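Local coordinates for protein bifunctional enzyme IspD/IspF (Campylobacter jejuni, PDB 1W55) that makes 4-diphosphocytidyl-2-C-methyl-D-erythritol from CTP and MEP, and cyclises its 2-phosphate with release of CMP, two steps of isoprenoid precursor synthesis, at residues 2-10 with 87-97; 36-47 with 97-107. All coordinates share one frame; numbering follows the deposited sequence.

Contact 1 (2-10 with 87-97); sequences SEMSLIMLA and IDSEFVMVSDV. With C (cytidine-5'-monophosphate), chain D; EDO (1,2-ethanediol), chain F.
Ser5 and Ser89 meet hydroxyl to hydroxyl, their OG atoms 3.0 Å apart, where the parallel strands 4-9 and 91-96 begin. Ser89 OG donates to Phe91 O at 2.7 Å, and that carbonyl takes a second bond from Ser5 N, tilted 34° from its plane. Water 1 joins Ser5 OG to Asp88 N. On the same face, Ile7 CD1 lies 3.8 Å from Val92 CG2 and also reaches Ile87 CG1; helix 76-84 packs over Ile7. Leu9 CD1 presses on Val94 CG1 at 3.6 Å. On the other face, Leu6 has CG anti to the backbone N (chi1 174°), which brings CD1 to Met93 CG, whereas Met8 folds at chi2 and chi3 until CE touches Val97 CG1. This is the core of the GT-A-like, Rossmann-type sheet of the cytidylyltransferase, and its C-terminal ends carry the nucleotide. CMP O3' donates to Leu9 O at 2.6 Å, a carbonyl that also receives Val97 N. The two oxygens of Asp96 part company: OD1 lies 3.4 Å from CMP C4' and is salt-bridged to Arg76, while OD2 accepts from ethanediol O1 and pairs with Arg99. Ala10 CB sits unusually close to Val97 CG2, at 3.5 Å.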
loop_
_atom_site.group_PDB
_atom_site.type_symbol
_atom_site.label_atom_id
_atom_site.label_comp_id
_atom_site.label_asym_id
_atom_site.label_seq_id
_atom_site.Cartn_x
_atom_site.Cartn_y
_atom_site.Cartn_z
ATOM N N SER A 2 -6.256 -8.615 -43.800
ATOM C CA SER A 2 -7.625 -8.014 -43.786
ATOM C C SER A 2 -8.152 -7.824 -42.354
ATOM O O SER A 2 -7.361 -7.756 -41.399
ATOM C CB SER A 2 -8.591 -8.856 -44.629
ATOM O OG SER A 2 -9.070 -8.124 -45.745
ATOM N N GLU A 3 -9.476 -7.747 -42.207
ATOM C CA GLU A 3 -10.074 -7.372 -40.928
ATOM C C GLU A 3 -10.657 -8.511 -40.079
ATOM O O GLU A 3 -10.881 -9.630 -40.554
ATOM C CB GLU A 3 -11.083 -6.228 -41.100
ATOM C CG GLU A 3 -10.488 -4.884 -40.710
ATOM C CD GLU A 3 -11.364 -4.084 -39.764
ATOM O OE1 GLU A 3 -12.181 -3.269 -40.255
ATOM O OE2 GLU A 3 -11.223 -4.260 -38.530
ATOM N N MET A 4 -10.888 -8.176 -38.811
ATOM C CA MET A 4 -11.242 -9.121 -37.771
ATOM C C MET A 4 -12.463 -8.630 -37.010
ATOM O O MET A 4 -12.578 -7.438 -36.701
ATOM C CB MET A 4 -10.063 -9.275 -36.811
ATOM C CG MET A 4 -10.172 -10.440 -35.838
ATOM S SD MET A 4 -8.618 -10.785 -35.023
ATOM C CE MET A 4 -8.248 -9.200 -34.219
ATOM N N SER A 5 -13.371 -9.562 -36.723
ATOM C CA SER A 5 -14.514 -9.322 -35.844
ATOM C C SER A 5 -14.302 -10.060 -34.520
ATOM O O SER A 5 -13.356 -10.829 -34.379
ATOM C CB SER A 5 -15.815 -9.780 -36.507
ATOM O OG SER A 5 -16.092 -9.026 -37.672
ATOM N N LEU A 6 -15.173 -9.802 -33.547
ATOM C CA LEU A 6 -15.069 -10.424 -32.235
ATOM C C LEU A 6 -16.389 -11.095 -31.861
ATOM O O LEU A 6 -17.455 -10.480 -31.981
ATOM C CB LEU A 6 -14.650 -9.398 -31.163
ATOM C CG LEU A 6 -14.621 -9.862 -29.693
ATOM C CD1 LEU A 6 -13.517 -10.885 -29.467
ATOM C CD2 LEU A 6 -14.477 -8.690 -28.703
ATOM N N ILE A 7 -16.309 -12.364 -31.447
ATOM C CA ILE A 7 -17.453 -13.049 -30.848
ATOM C C ILE A 7 -17.144 -13.374 -29.391
ATOM O O ILE A 7 -16.196 -14.115 -29.090
ATOM C CB ILE A 7 -17.835 -14.339 -31.616
ATOM C CG1 ILE A 7 -18.237 -14.029 -33.068
ATOM C CG2 ILE A 7 -18.960 -15.082 -30.879
ATOM C CD1 ILE A 7 -18.448 -15.292 -33.934
ATOM N N MET A 8 -17.937 -12.796 -28.490
ATOM C CA MET A 8 -17.844 -13.107 -27.066
ATOM C C MET A 8 -18.891 -14.156 -26.728
ATOM O O MET A 8 -20.081 -13.966 -26.975
ATOM C CB MET A 8 -18.043 -11.847 -26.207
ATOM C CG MET A 8 -16.994 -10.748 -26.415
ATOM S SD MET A 8 -15.280 -11.255 -26.083
ATOM C CE MET A 8 -15.371 -11.676 -24.319
ATOM N N LEU A 9 -18.448 -15.270 -26.167
ATOM C CA LEU A 9 -19.363 -16.365 -25.866
ATOM C C LEU A 9 -19.843 -16.255 -24.419
ATOM O O LEU A 9 -19.077 -16.478 -23.503
ATOM C CB LEU A 9 -18.683 -17.719 -26.141
ATOM C CG LEU A 9 -18.371 -18.010 -27.622
ATOM C CD1 LEU A 9 -17.529 -19.244 -27.756
ATOM C CD2 LEU A 9 -19.652 -18.157 -28.470
ATOM N N ALA A 10 -21.114 -15.920 -24.230
ATOM C CA ALA A 10 -21.630 -15.563 -22.911
ATOM C C ALA A 10 -23.001 -16.171 -22.617
ATOM O O ALA A 10 -23.690 -15.723 -21.698
ATOM C CB ALA A 10 -21.698 -14.041 -22.773
ATOM N N ILE A 87 -20.949 -12.730 -39.112
ATOM C CA ILE A 87 -19.592 -12.293 -39.438
ATOM C C ILE A 87 -19.287 -12.450 -40.922
ATOM O O ILE A 87 -19.541 -13.507 -41.501
ATOM C CB ILE A 87 -18.545 -13.090 -38.602
ATOM C CG1 ILE A 87 -18.913 -13.089 -37.108
ATOM C CG2 ILE A 87 -17.114 -12.573 -38.860
ATOM C CD1 ILE A 87 -19.011 -11.710 -36.470
ATOM N N ASP A 88 -18.737 -11.398 -41.530
ATOM C CA ASP A 88 -18.300 -11.476 -42.926
ATOM C C ASP A 88 -16.852 -11.021 -43.149
ATOM O O ASP A 88 -16.403 -10.924 -44.288
ATOM C CB ASP A 88 -19.285 -10.760 -43.875
ATOM C CG ASP A 88 -19.439 -9.271 -43.573
ATOM O OD1 ASP A 88 -18.455 -8.618 -43.154
ATOM O OD2 ASP A 88 -20.518 -8.664 -43.742
ATOM N N SER A 89 -16.132 -10.749 -42.062
ATOM C CA SER A 89 -14.710 -10.425 -42.139
ATOM C C SER A 89 -13.898 -11.711 -42.281
ATOM O O SER A 89 -14.357 -12.781 -41.871
ATOM C CB SER A 89 -14.258 -9.617 -40.907
ATOM O OG SER A 89 -14.300 -10.385 -39.705
ATOM N N GLU A 90 -12.700 -11.601 -42.863
ATOM C CA GLU A 90 -11.818 -12.748 -43.074
ATOM C C GLU A 90 -11.469 -13.489 -41.776
ATOM O O GLU A 90 -11.384 -14.723 -41.754
ATOM C CB GLU A 90 -10.518 -12.318 -43.775
ATOM C CG GLU A 90 -9.748 -13.485 -44.400
ATOM C CD GLU A 90 -8.382 -13.107 -44.967
ATOM O OE1 GLU A 90 -8.092 -11.901 -45.125
ATOM O OE2 GLU A 90 -7.588 -14.031 -45.263
ATOM N N PHE A 91 -11.234 -12.725 -40.713
ATOM C CA PHE A 91 -10.838 -13.303 -39.434
ATOM C C PHE A 91 -11.875 -13.045 -38.361
ATOM O O PHE A 91 -12.626 -12.059 -38.416
ATOM C CB PHE A 91 -9.481 -12.765 -38.999
ATOM C CG PHE A 91 -8.376 -13.094 -39.954
ATOM C CD1 PHE A 91 -7.972 -12.164 -40.918
ATOM C CD2 PHE A 91 -7.745 -14.336 -39.906
ATOM C CE1 PHE A 91 -6.952 -12.467 -41.820
ATOM C CE2 PHE A 91 -6.724 -14.653 -40.802
ATOM C CZ PHE A 91 -6.325 -13.715 -41.763
ATOM N N VAL A 92 -11.916 -13.951 -37.394
ATOM C CA VAL A 92 -12.763 -13.781 -36.224
ATOM C C VAL A 92 -12.013 -14.184 -34.960
ATOM O O VAL A 92 -11.426 -15.268 -34.880
ATOM C CB VAL A 92 -14.122 -14.534 -36.362
ATOM C CG1 VAL A 92 -13.921 -16.040 -36.471
ATOM C CG2 VAL A 92 -15.064 -14.180 -35.205
ATOM N N MET A 93 -12.013 -13.282 -33.984
ATOM C CA MET A 93 -11.559 -13.625 -32.642
ATOM C C MET A 93 -12.751 -14.125 -31.826
ATOM O O MET A 93 -13.825 -13.509 -31.818
ATOM C CB MET A 93 -10.906 -12.424 -31.960
ATOM C CG MET A 93 -10.361 -12.738 -30.578
ATOM S SD MET A 93 -9.299 -11.435 -29.961
ATOM C CE MET A 93 -7.749 -12.011 -30.621
ATOM N N VAL A 94 -12.549 -15.244 -31.143
ATOM C CA VAL A 94 -13.588 -15.849 -30.325
ATOM C C VAL A 94 -13.061 -16.023 -28.909
ATOM O O VAL A 94 -11.928 -16.447 -28.718
ATOM C CB VAL A 94 -14.031 -17.217 -30.882
ATOM C CG1 VAL A 94 -15.172 -17.803 -30.035
ATOM C CG2 VAL A 94 -14.462 -17.102 -32.345
ATOM N N SER A 95 -13.884 -15.700 -27.919
ATOM C CA SER A 95 -13.453 -15.773 -26.529
ATOM C C SER A 95 -14.584 -16.094 -25.558
ATOM O O SER A 95 -15.709 -15.624 -25.727
ATOM C CB SER A 95 -12.763 -14.464 -26.122
ATOM O OG SER A 95 -11.891 -14.652 -25.019
ATOM N N ASP A 96 -14.277 -16.914 -24.553
ATOM C CA ASP A 96 -15.162 -17.124 -23.406
ATOM C C ASP A 96 -15.240 -15.835 -22.574
ATOM O O ASP A 96 -14.202 -15.275 -22.245
ATOM C CB ASP A 96 -14.600 -18.237 -22.515
ATOM C CG ASP A 96 -14.239 -19.516 -23.292
ATOM O OD1 ASP A 96 -14.894 -19.847 -24.304
ATOM O OD2 ASP A 96 -13.315 -20.270 -22.935
ATOM N N VAL A 97 -16.437 -15.362 -22.212
ATOM C CA VAL A 97 -16.510 -14.193 -21.306
ATOM C C VAL A 97 -15.919 -14.502 -19.951
ATOM O O VAL A 97 -15.461 -13.599 -19.260
ATOM C CB VAL A 97 -17.945 -13.617 -21.033
ATOM C CG1 VAL A 97 -18.392 -12.701 -22.123
ATOM C CG2 VAL A 97 -18.966 -14.699 -20.720
HETATM O OP3 C D . -16.492 -23.770 -20.381
HETATM P P C D . -17.744 -23.964 -21.201
HETATM O OP1 C D . -18.947 -24.300 -20.357
HETATM O OP2 C D . -17.560 -24.804 -22.444
HETATM O "O5'" C D . -18.122 -22.483 -21.715
HETATM C "C5'" C D . -17.240 -21.718 -22.523
HETATM C "C4'" C D . -17.919 -20.417 -22.951
HETATM O "O4'" C D . -18.966 -20.660 -23.899
HETATM C "C3'" C D . -18.548 -19.674 -21.788
HETATM O "O3'" C D . -18.164 -18.318 -21.908
HETATM C "C2'" C D . -20.042 -19.818 -21.985
HETATM O "O2'" C D . -20.775 -18.690 -21.520
HETATM C "C1'" C D . -20.159 -19.991 -23.490
HETATM N N1 C D . -21.324 -20.805 -23.831
HETATM C C2 C D . -22.238 -20.303 -24.773
HETATM O O2 C D . -22.045 -19.179 -25.310
HETATM N N3 C D . -23.315 -21.051 -25.088
HETATM C C4 C D . -23.534 -22.259 -24.501
HETATM N N4 C D . -24.634 -22.987 -24.831
HETATM C C5 C D . -22.639 -22.765 -23.564
HETATM C C6 C D . -21.522 -22.004 -23.242
HETATM C C1 EDO F . -12.230 -23.300 -24.438
HETATM O O1 EDO F . -12.630 -22.924 -23.129
HETATM C C2 EDO F . -10.728 -23.482 -24.478
HETATM O O2 EDO F . -10.339 -24.317 -23.412
HETATM O O HOH W 1 -18.086 -9.061 -39.624
#

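Contact 2 (36-47 with 97-107). With EDO (1,2-ethanediol), chain F.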
loop_
_atom_site.group_PDB
_atom_site.type_symbol
_atom_site.label_atom_id
_atom_site.label_comp_id
_atom_site.label_asym_id
_atom_site.label_seq_id
_atom_site.Cartn_x
_atom_site.Cartn_y
_atom_site.Cartn_z
ATOM N N TYR A 36 -17.702 -6.336 -18.580
ATOM C CA TYR A 36 -16.294 -6.097 -18.274
ATOM C C TYR A 36 -15.347 -6.849 -19.236
ATOM O O TYR A 36 -14.415 -6.257 -19.779
ATOM C CB TYR A 36 -15.988 -6.463 -16.817
ATOM C CG TYR A 36 -14.607 -6.056 -16.366
ATOM C CD1 TYR A 36 -14.409 -4.885 -15.631
ATOM C CD2 TYR A 36 -13.488 -6.844 -16.672
ATOM C CE1 TYR A 36 -13.123 -4.506 -15.209
ATOM C CE2 TYR A 36 -12.209 -6.481 -16.259
ATOM C CZ TYR A 36 -12.031 -5.310 -15.533
ATOM O OH TYR A 36 -10.762 -4.951 -15.135
ATOM N N ALA A 37 -15.579 -8.145 -19.433
ATOM C CA ALA A 37 -14.738 -8.952 -20.338
ATOM C C ALA A 37 -14.793 -8.470 -21.791
ATOM O O ALA A 37 -13.760 -8.399 -22.466
ATOM C CB ALA A 37 -15.118 -10.437 -20.254
ATOM N N THR A 38 -15.994 -8.132 -22.260
ATOM C CA THR A 38 -16.191 -7.637 -23.625
ATOM C C THR A 38 -15.497 -6.287 -23.834
ATOM O O THR A 38 -14.803 -6.091 -24.838
ATOM C CB THR A 38 -17.696 -7.547 -23.977
ATOM O OG1 THR A 38 -18.330 -8.810 -23.732
ATOM C CG2 THR A 38 -17.873 -7.369 -25.454
ATOM N N LYS A 39 -15.666 -5.382 -22.870
ATOM C CA LYS A 39 -15.014 -4.070 -22.902
ATOM C C LYS A 39 -13.501 -4.222 -22.981
ATOM O O LYS A 39 -12.857 -3.548 -23.775
ATOM C CB LYS A 39 -15.387 -3.228 -21.668
ATOM C CG LYS A 39 -16.729 -2.522 -21.782
ATOM C CD LYS A 39 -16.938 -1.565 -20.614
ATOM C CE LYS A 39 -18.108 -0.635 -20.851
ATOM N NZ LYS A 39 -18.519 0.020 -19.576
ATOM N N ASN A 40 -12.954 -5.107 -22.147
ATOM C CA ASN A 40 -11.520 -5.416 -22.124
ATOM C C ASN A 40 -10.948 -5.815 -23.502
ATOM O O ASN A 40 -9.992 -5.204 -23.987
ATOM C CB ASN A 40 -11.255 -6.518 -21.088
ATOM C CG ASN A 40 -9.781 -6.918 -20.997
ATOM O OD1 ASN A 40 -8.913 -6.086 -20.681
ATOM N ND2 ASN A 40 -9.491 -8.207 -21.256
ATOM N N LEU A 41 -11.537 -6.839 -24.116
ATOM C CA LEU A 41 -11.096 -7.326 -25.423
ATOM C C LEU A 41 -11.342 -6.298 -26.528
ATOM O O LEU A 41 -10.505 -6.111 -27.404
ATOM C CB LEU A 41 -11.810 -8.640 -25.756
ATOM C CG LEU A 41 -10.955 -9.883 -25.983
ATOM C CD1 LEU A 41 -9.660 -9.854 -25.177
ATOM C CD2 LEU A 41 -11.749 -11.116 -25.646
ATOM N N SER A 42 -12.489 -5.629 -26.466
ATOM C CA SER A 42 -12.853 -4.609 -27.436
ATOM C C SER A 42 -11.836 -3.458 -27.481
ATOM O O SER A 42 -11.605 -2.882 -28.546
ATOM C CB SER A 42 -14.256 -4.076 -27.145
ATOM O OG SER A 42 -14.508 -2.885 -27.877
ATOM N N SER A 43 -11.232 -3.147 -26.333
ATOM C CA SER A 43 -10.233 -2.087 -26.231
ATOM C C SER A 43 -8.894 -2.406 -26.922
ATOM O O SER A 43 -8.063 -1.511 -27.093
ATOM C CB SER A 43 -9.989 -1.721 -24.760
ATOM O OG SER A 43 -9.084 -2.625 -24.141
ATOM N N PHE A 44 -8.691 -3.665 -27.323
ATOM C CA PHE A 44 -7.413 -4.092 -27.903
ATOM C C PHE A 44 -7.303 -3.827 -29.405
ATOM O O PHE A 44 -6.197 -3.790 -29.947
ATOM C CB PHE A 44 -7.136 -5.586 -27.641
ATOM C CG PHE A 44 -6.953 -5.939 -26.187
ATOM C CD1 PHE A 44 -7.061 -7.260 -25.775
ATOM C CD2 PHE A 44 -6.684 -4.955 -25.228
ATOM C CE1 PHE A 44 -6.910 -7.609 -24.430
ATOM C CE2 PHE A 44 -6.516 -5.286 -23.885
ATOM C CZ PHE A 44 -6.636 -6.614 -23.481
ATOM N N TYR A 45 -8.442 -3.643 -30.070
ATOM C CA TYR A 45 -8.484 -3.709 -31.528
ATOM C C TYR A 45 -9.774 -3.102 -32.064
ATOM O O TYR A 45 -10.819 -3.231 -31.432
ATOM C CB TYR A 45 -8.363 -5.169 -31.973
ATOM C CG TYR A 45 -8.200 -5.390 -33.463
ATOM C CD1 TYR A 45 -6.940 -5.366 -34.066
ATOM C CD2 TYR A 45 -9.308 -5.640 -34.270
ATOM C CE1 TYR A 45 -6.799 -5.575 -35.442
ATOM C CE2 TYR A 45 -9.174 -5.846 -35.635
ATOM C CZ TYR A 45 -7.925 -5.813 -36.212
ATOM O OH TYR A 45 -7.820 -6.021 -37.568
ATOM N N PRO A 46 -9.712 -2.437 -33.220
ATOM C CA PRO A 46 -10.925 -1.891 -33.845
ATOM C C PRO A 46 -11.699 -2.957 -34.628
ATOM O O PRO A 46 -11.710 -2.931 -35.866
ATOM C CB PRO A 46 -10.378 -0.796 -34.775
ATOM C CG PRO A 46 -9.006 -1.254 -35.142
ATOM C CD PRO A 46 -8.501 -2.112 -33.998
ATOM N N PHE A 47 -12.346 -3.878 -33.905
ATOM C CA PHE A 47 -13.113 -4.955 -34.531
ATOM C C PHE A 47 -14.210 -4.402 -35.425
ATOM O O PHE A 47 -14.857 -3.411 -35.080
ATOM C CB PHE A 47 -13.729 -5.879 -33.479
ATOM C CG PHE A 47 -12.718 -6.607 -32.643
ATOM C CD1 PHE A 47 -12.422 -6.169 -31.349
ATOM C CD2 PHE A 47 -12.071 -7.738 -33.137
ATOM C CE1 PHE A 47 -11.490 -6.842 -30.558
ATOM C CE2 PHE A 47 -11.141 -8.422 -32.360
ATOM C CZ PHE A 47 -10.848 -7.979 -31.064
ATOM N N VAL A 97 -16.437 -15.362 -22.212
ATOM C CA VAL A 97 -16.510 -14.193 -21.306
ATOM C C VAL A 97 -15.919 -14.502 -19.951
ATOM O O VAL A 97 -15.461 -13.599 -19.260
ATOM C CB VAL A 97 -17.945 -13.617 -21.033
ATOM C CG1 VAL A 97 -18.392 -12.701 -22.123
ATOM C CG2 VAL A 97 -18.966 -14.699 -20.720
ATOM N N ALA A 98 -15.940 -15.773 -19.565
ATOM C CA ALA A 98 -15.444 -16.178 -18.255
ATOM C C ALA A 98 -13.921 -16.093 -18.145
ATOM O O ALA A 98 -13.376 -16.238 -17.055
ATOM C CB ALA A 98 -15.952 -17.571 -17.885
ATOM N N ARG A 99 -13.251 -15.843 -19.270
ATOM C CA ARG A 99 -11.828 -15.481 -19.281
ATOM C C ARG A 99 -11.711 -13.955 -19.268
ATOM O O ARG A 99 -11.629 -13.299 -20.317
ATOM C CB ARG A 99 -11.123 -16.074 -20.505
ATOM C CG ARG A 99 -11.088 -17.582 -20.489
ATOM C CD ARG A 99 -10.443 -18.187 -21.718
ATOM N NE ARG A 99 -10.675 -19.623 -21.844
ATOM C CZ ARG A 99 -9.982 -20.566 -21.203
ATOM N NH1 ARG A 99 -8.989 -20.241 -20.384
ATOM N NH2 ARG A 99 -10.273 -21.847 -21.399
ATOM N N VAL A 100 -11.712 -13.397 -18.064
ATOM C CA VAL A 100 -12.006 -11.977 -17.885
ATOM C C VAL A 100 -10.816 -11.048 -18.078
ATOM O O VAL A 100 -10.963 -9.995 -18.689
ATOM C CB VAL A 100 -12.686 -11.706 -16.518
ATOM C CG1 VAL A 100 -13.194 -10.295 -16.463
ATOM C CG2 VAL A 100 -13.837 -12.650 -16.316
ATOM N N LEU A 101 -9.651 -11.447 -17.583
ATOM C CA LEU A 101 -8.493 -10.557 -17.510
ATOM C C LEU A 101 -7.437 -10.773 -18.600
ATOM O O LEU A 101 -6.244 -10.534 -18.368
ATOM C CB LEU A 101 -7.824 -10.685 -16.140
ATOM C CG LEU A 101 -8.609 -10.283 -14.880
ATOM C CD1 LEU A 101 -7.766 -10.557 -13.634
ATOM C CD2 LEU A 101 -9.055 -8.828 -14.924
ATOM N N VAL A 102 -7.872 -11.213 -19.776
ATOM C CA VAL A 102 -6.974 -11.411 -20.913
ATOM C C VAL A 102 -6.185 -10.130 -21.171
ATOM O O VAL A 102 -6.772 -9.057 -21.322
ATOM C CB VAL A 102 -7.748 -11.815 -22.195
ATOM C CG1 VAL A 102 -6.815 -11.825 -23.388
ATOM C CG2 VAL A 102 -8.412 -13.189 -22.023
ATOM N N SER A 103 -4.859 -10.254 -21.206
ATOM C CA SER A 103 -3.955 -9.108 -21.354
ATOM C C SER A 103 -3.765 -8.675 -22.804
ATOM O O SER A 103 -3.916 -9.477 -23.733
ATOM C CB SER A 103 -2.587 -9.439 -20.749
ATOM O OG SER A 103 -1.789 -10.137 -21.693
ATOM N N LYS A 104 -3.413 -7.404 -22.982
ATOM C CA LYS A 104 -3.077 -6.845 -24.295
ATOM C C LYS A 104 -1.878 -7.570 -24.909
ATOM O O LYS A 104 -1.769 -7.727 -26.137
ATOM C CB LYS A 104 -2.776 -5.348 -24.152
ATOM C CG LYS A 104 -2.281 -4.655 -25.415
ATOM C CD LYS A 104 -3.278 -4.749 -26.552
ATOM C CE LYS A 104 -2.804 -3.935 -27.739
ATOM N NZ LYS A 104 -3.940 -3.152 -28.286
ATOM N N ASN A 105 -0.992 -8.006 -24.027
ATOM C CA ASN A 105 0.196 -8.759 -24.378
ATOM C C ASN A 105 -0.143 -10.052 -25.120
ATOM O O ASN A 105 0.375 -10.295 -26.213
ATOM C CB ASN A 105 0.956 -9.069 -23.094
ATOM C CG ASN A 105 2.367 -9.506 -23.346
ATOM O OD1 ASN A 105 2.627 -10.684 -23.587
ATOM N ND2 ASN A 105 3.303 -8.561 -23.258
ATOM N N LEU A 106 -1.008 -10.877 -24.524
ATOM C CA LEU A 106 -1.432 -12.125 -25.158
ATOM C C LEU A 106 -2.110 -11.839 -26.486
ATOM O O LEU A 106 -1.875 -12.545 -27.459
ATOM C CB LEU A 106 -2.357 -12.947 -24.251
ATOM C CG LEU A 106 -3.009 -14.203 -24.842
ATOM C CD1 LEU A 106 -1.951 -15.223 -25.280
ATOM C CD2 LEU A 106 -3.974 -14.832 -23.836
ATOM N N PHE A 107 -2.935 -10.798 -26.519
ATOM C CA PHE A 107 -3.613 -10.396 -27.750
ATOM C C PHE A 107 -2.608 -10.159 -28.880
ATOM O O PHE A 107 -2.792 -10.662 -29.987
ATOM C CB PHE A 107 -4.482 -9.153 -27.521
ATOM C CG PHE A 107 -5.114 -8.610 -28.780
ATOM C CD1 PHE A 107 -6.399 -8.992 -29.151
ATOM C CD2 PHE A 107 -4.428 -7.703 -29.588
ATOM C CE1 PHE A 107 -6.981 -8.492 -30.306
ATOM C CE2 PHE A 107 -5.000 -7.199 -30.746
ATOM C CZ PHE A 107 -6.281 -7.597 -31.107
HETATM C C1 EDO F . -12.230 -23.300 -24.438
HETATM O O1 EDO F . -12.630 -22.924 -23.129
HETATM C C2 EDO F . -10.728 -23.482 -24.478
HETATM O O2 EDO F . -10.339 -24.317 -23.412
HETATM O O HOH W 2 -11.481 -10.211 -21.636
HETATM O O HOH W 3 -6.299 -6.210 -19.744
HETATM O O HOH W 4 -5.102 -0.732 -26.859
#
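Phe44 packs on Phe107: its CB stands almost exactly on the normal of the Phe107 ring, 3.7 Å from its centroid, while the two ring planes are inclined at 57°. Tyr45 CB closes on Phe107 CZ, and Phe47 CZ adds a lighter touch at Phe107 CE1. Phe107 gets there with CG anti to the backbone N (chi1 175°), reaching from the first turn of its helix toward the 42-45 type I turn; beyond it, Met93 of strand 91-96 lies against the ring. The Phe44 ring is itself sandwiched, Lys104 CA over one face and Asn40 O over the centre of the other, with Val102 O at its edge. In the GT-A-like cytidylyltransferase domain this joins the end of helix 33-42 to the loop that leads from strand 91-96, past the nucleotide pocket, into helix 104-111. Asn40 ND2 grips that loop by a nearly straight bond to Val102 O, 2.8 Å long, in the amide plane and on a carbonyl lone pair. Water 2 fills in between helix and loop beside Asn40 ND2, and Tyr36 CD2 comes within 3.5 Å of Val100 CG1. The solvent side is looser: exposed Lys104, bent at chi2 and chi4, lays its chain along Phe44 and donates NZ to Phe44 O at 2.9 Å, with water 4 bridging to Ser43 O.

From the N terminus, strand 4-9 comes first; the chain then passes through helix 33-42 and its following turn, strands 50-54 and 68-71 and helix 76-84 before returning, at 87-97, to close the long loop of contact 1. Contact 2 begins inside that loop, at 36-47, and ends just beyond it, so the two contacts cross rather than nest. Val97, just after strand 91-96, belongs to both contacts and starts the loop to helix 104-111. Helix 33-42 lies over the sheet face that carries Met8 and Ser95, where Leu41 packs, while Phe47 rests on Met4 and Leu6. Sheet, covering helix and post-strand loop are thereby tied together within one domain, beside the nucleotide site.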